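Local atomic coordinates of flagellar hook-associated protein 2 (Bdellovibrio bacteriovorus, PDB entry 6KTY), a protein that probably caps the tip of the growing flagellar filament as a homopentamer, helping flagellin subunits to polymerise there and keeping them from leaking out. Residues K43-S48 and K114-G119; M47-P52 and G138-Y143; T57-G62 and S82-V87. All coordinates share one frame; numbering follows the deposited sequence.

Contact 1: residues K43-S48 and K114-G119; sequences KPAAMS and KLLVSG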
loop_
_atom_site.group_PDB
_atom_site.type_symbol
_atom_site.label_atom_id
_atom_site.label_comp_id
_atom_site.label_asym_id
_atom_site.label_seq_id
_atom_site.Cartn_x
_atom_site.Cartn_y
_atom_site.Cartn_z
ATOM N N LYS A 43 -16.700 10.939 9.718
ATOM C CA LYS A 43 -17.579 11.483 10.746
ATOM C C LYS A 43 -17.109 12.864 11.160
ATOM O O LYS A 43 -15.912 13.091 11.240
ATOM C CB LYS A 43 -17.555 10.604 11.999
ATOM C CG LYS A 43 -18.039 9.200 11.810
ATOM C CD LYS A 43 -17.727 8.392 13.085
ATOM C CE LYS A 43 -17.473 6.914 12.792
ATOM N NZ LYS A 43 -15.991 6.583 12.875
ATOM N N PRO A 44 -18.046 13.776 11.479
ATOM C CA PRO A 44 -17.611 15.039 12.085
ATOM C C PRO A 44 -17.085 14.697 13.488
ATOM O O PRO A 44 -17.611 13.765 14.113
ATOM C CB PRO A 44 -18.906 15.845 12.177
ATOM C CG PRO A 44 -19.957 14.784 12.355
ATOM C CD PRO A 44 -19.494 13.576 11.629
ATOM N N ALA A 45 -16.098 15.427 13.978
ATOM C CA ALA A 45 -15.521 15.123 15.291
ATOM C C ALA A 45 -14.725 16.247 15.871
ATOM O O ALA A 45 -14.303 17.163 15.145
ATOM C CB ALA A 45 -14.651 13.812 15.217
ATOM N N ALA A 46 -14.511 16.212 17.188
ATOM C CA ALA A 46 -13.675 17.252 17.842
ATOM C C ALA A 46 -12.909 16.603 18.987
ATOM O O ALA A 46 -13.360 15.577 19.587
ATOM C CB ALA A 46 -14.545 18.497 18.337
ATOM N N MET A 47 -11.725 17.104 19.249
ATOM C CA MET A 47 -10.903 16.495 20.305
ATOM C C MET A 47 -10.457 17.562 21.249
ATOM O O MET A 47 -9.994 18.623 20.798
ATOM C CB MET A 47 -9.676 15.756 19.731
ATOM C CG MET A 47 -8.961 14.852 20.761
ATOM S SD MET A 47 -7.649 13.849 20.096
ATOM C CE MET A 47 -8.596 12.531 19.368
ATOM N N SER A 48 -10.560 17.295 22.550
ATOM C CA SER A 48 -10.140 18.305 23.552
ATOM C C SER A 48 -8.630 18.513 23.661
ATOM O O SER A 48 -7.836 17.704 23.167
ATOM C CB SER A 48 -10.700 17.961 24.942
ATOM O OG SER A 48 -9.905 16.962 25.561
ATOM N N LYS A 114 -7.427 13.053 26.575
ATOM C CA LYS A 114 -8.270 13.919 25.749
ATOM C C LYS A 114 -9.646 13.377 25.502
ATOM O O LYS A 114 -9.835 12.147 25.386
ATOM C CB LYS A 114 -7.574 14.201 24.438
ATOM C CG LYS A 114 -6.346 15.053 24.619
ATOM C CD LYS A 114 -5.593 15.142 23.343
ATOM C CE LYS A 114 -4.319 15.963 23.546
ATOM N NZ LYS A 114 -3.561 16.194 22.300
ATOM N N LEU A 115 -10.624 14.280 25.477
ATOM C CA LEU A 115 -11.994 13.907 25.154
ATOM C C LEU A 115 -12.132 13.982 23.641
ATOM O O LEU A 115 -11.756 14.987 23.032
ATOM C CB LEU A 115 -13.001 14.837 25.832
ATOM C CG LEU A 115 -14.488 14.557 25.564
ATOM C CD1 LEU A 115 -14.956 13.306 26.327
ATOM C CD2 LEU A 115 -15.310 15.772 25.968
ATOM N N LEU A 116 -12.592 12.884 23.049
ATOM C CA LEU A 116 -12.902 12.818 21.621
ATOM C C LEU A 116 -14.411 12.700 21.472
ATOM O O LEU A 116 -15.026 11.772 22.027
ATOM C CB LEU A 116 -12.216 11.595 20.991
ATOM C CG LEU A 116 -12.664 11.160 19.566
ATOM C CD1 LEU A 116 -12.239 12.219 18.552
ATOM C CD2 LEU A 116 -12.061 9.791 19.164
ATOM N N VAL A 117 -15.022 13.598 20.718
ATOM C CA VAL A 117 -16.478 13.530 20.520
ATOM C C VAL A 117 -16.708 13.417 18.988
ATOM O O VAL A 117 -16.230 14.254 18.233
ATOM C CB VAL A 117 -17.152 14.766 21.099
ATOM C CG1 VAL A 117 -18.652 14.755 20.868
ATOM C CG2 VAL A 117 -16.827 14.926 22.618
ATOM N N SER A 118 -17.437 12.406 18.545
ATOM C CA SER A 118 -17.659 12.211 17.117
ATOM C C SER A 118 -19.140 11.995 16.804
ATOM O O SER A 118 -19.869 11.428 17.618
ATOM C CB SER A 118 -16.794 11.069 16.644
ATOM O OG SER A 118 -17.346 9.847 17.121
ATOM N N GLY A 119 -19.588 12.486 15.644
ATOM C CA GLY A 119 -20.932 12.198 15.145
ATOM C C GLY A 119 -21.028 10.718 14.888
ATOM O O GLY A 119 -20.009 10.029 14.817
#
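Ser-48 grips Leu-115 at one end of an antiparallel strand pair, 45-48 beside 114-119, the two central strands of a four-stranded antiparallel sheet, with 98-104 beside 114-119 and 144-148 beside 45-48. Ser-48 N donates to Leu-115 O (2.6 Å), in the plane of that carbonyl. In return Leu-115 N donates to Ser-48 OG (2.8 Å), so a side-chain hydroxyl stands where a backbone carbonyl would be expected. OG can do this because it sits between its own backbone N and carbonyl carbon (chi1 80°); it also donates to Asn-49 O, the next carbonyl. Farther along, Ala-46 and Val-117 form a hydrogen-bonded pair, each N reaching the other's O over 2.8 Å.

Met-47 and Leu-116 are a non-hydrogen-bonded pair whose side chains share a face with Ala-45 and Ser-118. The methionine bends at its last torsion (chi3 -80°), bringing CE to within 3.7 Å of Leu-116 CD1. The Met-47 and Lys-114 side chains cross at about a right angle, Met-47 CG 4.0 Å from Lys-114 CB. Phe-160 of the second subunit packs on this face; helix 84-94 lies against the other through Leu-115 and Val-117. The polar end of Lys-114 leads away to a salt bridge with Asp-105. At the far end Gly-119 N bonds to Pro-44 O (2.8 Å), and the proline ring rests on the glycine, CG 3.9 Å from Gly-119 CA.

Contact 2: residues M47-P52 and G138-Y143; sequences MSNGFP and GDQDMY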
loop_
_atom_site.group_PDB
_atom_site.type_symbol
_atom_site.label_atom_id
_atom_site.label_comp_id
_atom_site.label_asym_id
_atom_site.label_seq_id
_atom_site.Cartn_x
_atom_site.Cartn_y
_atom_site.Cartn_z
ATOM N N MET A 47 -11.725 17.104 19.249
ATOM C CA MET A 47 -10.903 16.495 20.305
ATOM C C MET A 47 -10.457 17.562 21.249
ATOM O O MET A 47 -9.994 18.623 20.798
ATOM C CB MET A 47 -9.676 15.756 19.731
ATOM C CG MET A 47 -8.961 14.852 20.761
ATOM S SD MET A 47 -7.649 13.849 20.096
ATOM C CE MET A 47 -8.596 12.531 19.368
ATOM N N SER A 48 -10.560 17.295 22.550
ATOM C CA SER A 48 -10.140 18.305 23.552
ATOM C C SER A 48 -8.630 18.513 23.661
ATOM O O SER A 48 -7.836 17.704 23.167
ATOM C CB SER A 48 -10.700 17.961 24.942
ATOM O OG SER A 48 -9.905 16.962 25.561
ATOM N N ASN A 49 -8.247 19.622 24.303
ATOM C CA ASN A 49 -6.930 19.753 24.934
ATOM C C ASN A 49 -6.653 18.630 25.946
ATOM O O ASN A 49 -7.575 17.897 26.353
ATOM C CB ASN A 49 -6.765 21.147 25.566
ATOM C CG ASN A 49 -7.820 21.455 26.646
ATOM O OD1 ASN A 49 -8.969 21.078 26.536
ATOM N ND2 ASN A 49 -7.397 22.148 27.695
ATOM N N GLY A 50 -5.389 18.466 26.296
ATOM C CA GLY A 50 -4.929 17.365 27.150
ATOM C C GLY A 50 -5.132 17.677 28.626
ATOM O O GLY A 50 -5.004 18.831 29.059
ATOM N N PHE A 51 -5.444 16.638 29.400
ATOM C CA PHE A 51 -5.617 16.744 30.841
ATOM C C PHE A 51 -4.686 15.771 31.527
ATOM O O PHE A 51 -4.365 14.701 30.949
ATOM C CB PHE A 51 -7.063 16.432 31.206
ATOM C CG PHE A 51 -8.009 17.559 30.926
ATOM C CD1 PHE A 51 -8.394 17.862 29.626
ATOM C CD2 PHE A 51 -8.523 18.320 31.967
ATOM C CE1 PHE A 51 -9.267 18.918 29.375
ATOM C CE2 PHE A 51 -9.403 19.390 31.712
ATOM C CZ PHE A 51 -9.752 19.699 30.429
ATOM N N PRO A 52 -4.271 16.095 32.772
ATOM C CA PRO A 52 -3.345 15.207 33.445
ATOM C C PRO A 52 -3.985 13.920 33.938
ATOM O O PRO A 52 -3.285 13.002 34.304
ATOM C CB PRO A 52 -2.811 16.059 34.621
ATOM C CG PRO A 52 -3.896 17.060 34.912
ATOM C CD PRO A 52 -4.591 17.297 33.572
ATOM N N GLY A 138 -14.221 25.520 36.704
ATOM C CA GLY A 138 -13.418 24.336 36.434
ATOM C C GLY A 138 -12.020 24.465 37.033
ATOM O O GLY A 138 -11.546 25.561 37.283
ATOM N N ASP A 139 -11.360 23.331 37.235
ATOM C CA ASP A 139 -9.974 23.302 37.699
ATOM C C ASP A 139 -9.082 23.692 36.535
ATOM O O ASP A 139 -7.984 24.196 36.720
ATOM C CB ASP A 139 -9.573 21.894 38.134
ATOM C CG ASP A 139 -10.307 21.418 39.359
ATOM O OD1 ASP A 139 -10.762 22.257 40.177
ATOM O OD2 ASP A 139 -10.432 20.181 39.490
ATOM N N GLN A 140 -9.560 23.412 35.330
ATOM C CA GLN A 140 -8.794 23.614 34.138
ATOM C C GLN A 140 -9.748 23.851 32.973
ATOM O O GLN A 140 -10.823 23.262 32.912
ATOM C CB GLN A 140 -7.928 22.382 33.883
ATOM C CG GLN A 140 -7.005 22.501 32.676
ATOM C CD GLN A 140 -6.332 21.186 32.299
ATOM O OE1 GLN A 140 -5.951 20.388 33.169
ATOM N NE2 GLN A 140 -6.183 20.954 30.998
ATOM N N ASP A 141 -9.315 24.690 32.041
ATOM C CA ASP A 141 -10.070 24.992 30.830
ATOM C C ASP A 141 -10.200 23.778 29.910
ATOM O O ASP A 141 -9.193 23.129 29.587
ATOM C CB ASP A 141 -9.350 26.106 30.053
ATOM C CG ASP A 141 -9.447 27.457 30.733
ATOM O OD1 ASP A 141 -10.409 27.698 31.513
ATOM O OD2 ASP A 141 -8.555 28.295 30.488
ATOM N N MET A 142 -11.425 23.467 29.485
ATOM C CA MET A 142 -11.628 22.490 28.413
ATOM C C MET A 142 -12.012 23.188 27.142
ATOM O O MET A 142 -12.895 24.036 27.142
ATOM C CB MET A 142 -12.740 21.474 28.732
ATOM C CG MET A 142 -12.604 20.226 27.905
ATOM S SD MET A 142 -13.645 20.182 26.435
ATOM C CE MET A 142 -15.036 19.338 27.210
ATOM N N TYR A 143 -11.353 22.800 26.065
ATOM C CA TYR A 143 -11.681 23.320 24.769
ATOM C C TYR A 143 -11.354 22.273 23.721
ATOM O O TYR A 143 -10.546 21.379 23.943
ATOM C CB TYR A 143 -10.945 24.667 24.491
ATOM C CG TYR A 143 -9.422 24.591 24.408
ATOM C CD1 TYR A 143 -8.639 24.625 25.558
ATOM C CD2 TYR A 143 -8.775 24.552 23.166
ATOM C CE1 TYR A 143 -7.248 24.573 25.478
ATOM C CE2 TYR A 143 -7.394 24.482 23.070
ATOM C CZ TYR A 143 -6.641 24.508 24.228
ATOM O OH TYR A 143 -5.285 24.447 24.123
#
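From Asn-49 and Tyr-143 the two chains run almost oppositely, their end-to-end directions (47 to 52 against 140 to 143) 166° apart, and they diverge: CA atoms are 5.4 Å apart at Ser-48 and Tyr-143 but 8.3 Å at Phe-51 and Gln-140. Asn-49 N donates to Tyr-143 O (2.9 Å), meeting it close to the line of the C=O bond, and the Asn-49 side chain bridges the widening gap. With CG between its backbone N and carbonyl carbon (chi1 60°), the amide turns toward the loop. Its ND2 donates to Asp-141 O (2.8 Å), which lies in the amide plane, while OD1 takes Tyr-143 N (3.0 Å) from above its carbonyl plane. With both ends of the amide held by backbone, its rotation is fixed.

Here the loop leading from strand 129-136 into strand 144-148 folds against the chain leaving strand 45-48, prolonging the antiparallel pairing of strands 45-48 and 144-148. The Tyr-143 ring turns back over Asn-49, whose CB makes a CH-pi contact with one face. Beyond it, the extended Gln-140 chain lays its amide flat on the Phe-51 ring, the planes 13° apart and NE2 over the centre. The same NE2 donates to Gly-50 O (3.1 Å), anchoring the stack. Met-142 crosses the ring's far end, its CG 3.8 Å from Phe-51 CZ.

Contact 3: residues T57-G62 and S82-V87; sequences TQIGVG and STLDGV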
loop_
_atom_site.group_PDB
_atom_site.type_symbol
_atom_site.label_atom_id
_atom_site.label_comp_id
_atom_site.label_asym_id
_atom_site.label_seq_id
_atom_site.Cartn_x
_atom_site.Cartn_y
_atom_site.Cartn_z
ATOM N N THR A 57 -9.505 15.908 37.731
ATOM C CA THR A 57 -9.472 17.311 37.342
ATOM C C THR A 57 -10.822 17.622 36.759
ATOM O O THR A 57 -11.288 16.903 35.871
ATOM C CB THR A 57 -8.366 17.578 36.300
ATOM O OG1 THR A 57 -7.086 17.253 36.874
ATOM C CG2 THR A 57 -8.385 19.042 35.836
ATOM N N GLN A 58 -11.482 18.625 37.314
ATOM C CA GLN A 58 -12.860 18.933 36.950
ATOM C C GLN A 58 -12.884 20.082 35.957
ATOM O O GLN A 58 -12.120 21.053 36.104
ATOM C CB GLN A 58 -13.682 19.265 38.198
ATOM C CG GLN A 58 -13.645 18.114 39.208
ATOM C CD GLN A 58 -14.946 17.892 39.889
ATOM O OE1 GLN A 58 -15.199 18.506 40.923
ATOM N NE2 GLN A 58 -15.803 17.007 39.322
ATOM N N ILE A 59 -13.745 19.969 34.944
ATOM C CA ILE A 59 -13.838 21.027 33.916
ATOM C C ILE A 59 -14.917 22.084 34.175
ATOM O O ILE A 59 -15.040 23.044 33.402
ATOM C CB ILE A 59 -13.967 20.441 32.499
ATOM C CG1 ILE A 59 -15.377 19.887 32.178
ATOM C CG2 ILE A 59 -12.947 19.345 32.279
ATOM C CD1 ILE A 59 -15.615 19.738 30.636
ATOM N N GLY A 60 -15.705 21.897 35.234
ATOM C CA GLY A 60 -16.711 22.857 35.634
ATOM C C GLY A 60 -18.166 22.467 35.352
ATOM O O GLY A 60 -18.472 21.341 34.962
ATOM N N VAL A 61 -19.063 23.428 35.549
ATOM C CA VAL A 61 -20.480 23.202 35.377
ATOM C C VAL A 61 -20.977 24.145 34.300
ATOM O O VAL A 61 -20.477 25.256 34.150
ATOM C CB VAL A 61 -21.254 23.411 36.712
ATOM C CG1 VAL A 61 -20.937 24.778 37.346
ATOM C CG2 VAL A 61 -22.738 23.253 36.513
ATOM N N GLY A 62 -21.953 23.684 33.539
ATOM C CA GLY A 62 -22.600 24.533 32.539
ATOM C C GLY A 62 -23.086 23.635 31.436
ATOM O O GLY A 62 -23.827 22.686 31.714
ATOM N N SER A 82 -17.767 16.348 36.525
ATOM C CA SER A 82 -17.239 16.984 35.326
ATOM C C SER A 82 -15.749 16.654 35.108
ATOM O O SER A 82 -14.976 17.452 34.570
ATOM C CB SER A 82 -17.516 18.499 35.342
ATOM O OG SER A 82 -17.058 19.151 36.519
ATOM N N THR A 83 -15.345 15.460 35.510
ATOM C CA THR A 83 -14.070 14.910 35.076
ATOM C C THR A 83 -14.229 14.561 33.587
ATOM O O THR A 83 -15.351 14.465 33.093
ATOM C CB THR A 83 -13.709 13.645 35.852
ATOM O OG1 THR A 83 -14.710 12.654 35.602
ATOM C CG2 THR A 83 -13.635 13.918 37.395
ATOM N N LEU A 84 -13.127 14.344 32.868
ATOM C CA LEU A 84 -13.239 13.982 31.458
ATOM C C LEU A 84 -14.100 12.745 31.337
ATOM O O LEU A 84 -14.928 12.660 30.450
ATOM C CB LEU A 84 -11.895 13.698 30.836
ATOM C CG LEU A 84 -10.986 14.894 30.467
ATOM C CD1 LEU A 84 -9.939 14.322 29.503
ATOM C CD2 LEU A 84 -11.748 16.077 29.882
ATOM N N ASP A 85 -13.907 11.805 32.250
ATOM C CA ASP A 85 -14.738 10.620 32.281
ATOM C C ASP A 85 -16.224 10.920 32.518
ATOM O O ASP A 85 -17.066 10.326 31.856
ATOM C CB ASP A 85 -14.222 9.617 33.290
ATOM C CG ASP A 85 -14.023 8.279 32.652
ATOM O OD1 ASP A 85 -14.872 7.374 32.891
ATOM O OD2 ASP A 85 -13.082 8.215 31.799
ATOM N N GLY A 86 -16.536 11.817 33.460
ATOM C CA GLY A 86 -17.952 12.195 33.715
ATOM C C GLY A 86 -18.615 12.864 32.517
ATOM O O GLY A 86 -19.761 12.601 32.198
ATOM N N VAL A 87 -17.868 13.730 31.850
ATOM C CA VAL A 87 -18.356 14.447 30.714
ATOM C C VAL A 87 -18.611 13.505 29.543
ATOM O O VAL A 87 -19.633 13.574 28.852
ATOM C CB VAL A 87 -17.363 15.509 30.283
ATOM C CG1 VAL A 87 -17.804 16.093 28.939
ATOM C CG2 VAL A 87 -17.253 16.625 31.392
HETATM O O HOH W 1 -10.652 14.898 34.298
#
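Ile-59 and Ser-82 tie the loop before strand 63-68 to the start of helix 84-94. Ile-59 N donates to Ser-82 O (2.8 Å), arriving tilted from the carbonyl plane. The serine side chain points back at the loop: its OG is held between the backbone N and the carbonyl carbon (chi1 54°), which places the hydroxyl beside Gly-60, where it makes a weak hydrogen bond to Gly-60 O (3.0 Å).

Ile-59 carries the apolar half. Its CG1 branch also stands between N and carbonyl carbon (chi1 76°) and runs on extended, so that CD1 meets Val-87 CG2 tip to tip at 3.6 Å. The CG2 branch is left to reach toward the helix's first residue, 4.2 Å from Leu-84 CD2. Phe-51 and Met-142 pack on the same isoleucine, so it is enclosed by several parts of the fold.

Thr-83 is the N-cap of the helix. Its OG1 accepts Gly-86 N (2.9 Å), and Val-87 N bonds to Thr-83 O, closing the first helical turn. The same threonine leans on the loop through its backbone, Thr-83 CA-H pointing almost straight at Thr-57 O. Leu-84 N, in the helix's first turn, donates a hydrogen bond to a water 2.9 Å away, and this water in turn lies 2.6 Å from Thr-57 O. The polar end of Thr-57 is engaged differently, with Asp-53.

Gln-58 folds alongside Ser-82 with a bent chain, and its NE2 makes a weak hydrogen bond to Gly-79 O. The helix start is thus met on two terms: the N-H groups of Gly-86 and Leu-84 are met by the Thr-83 hydroxyl and a water, while Ile-59, by its N-H and by CD1 against Val-87, probably helps to hold that turn against the loop.

In the fold
This chain is a fragment of the longer cap protein, and all three contacts gather in its lobe that holds the four-stranded sheet and helix 84-94. Contact 1 sets the middle of the sheet; contact 2 continues from the end of its strand 45-48, sharing Met-47 and Ser-48, with centres about 13 Å apart. Contact 3 lies about 9 Å from contact 2 and about 16 Å from contact 1, centre to centre. One apolar cluster joins them: Leu-115 CD2 of contact 1 lies 3.8 Å from Met-142 CE and 3.9 Å from Val-87 CG1, and Met-142 CE lies 3.5 Å from Ile-59 CD1. A probable hydrogen bond from Asp-139 N to Gln-58 O (2.7 Å) also links contacts 2 and 3.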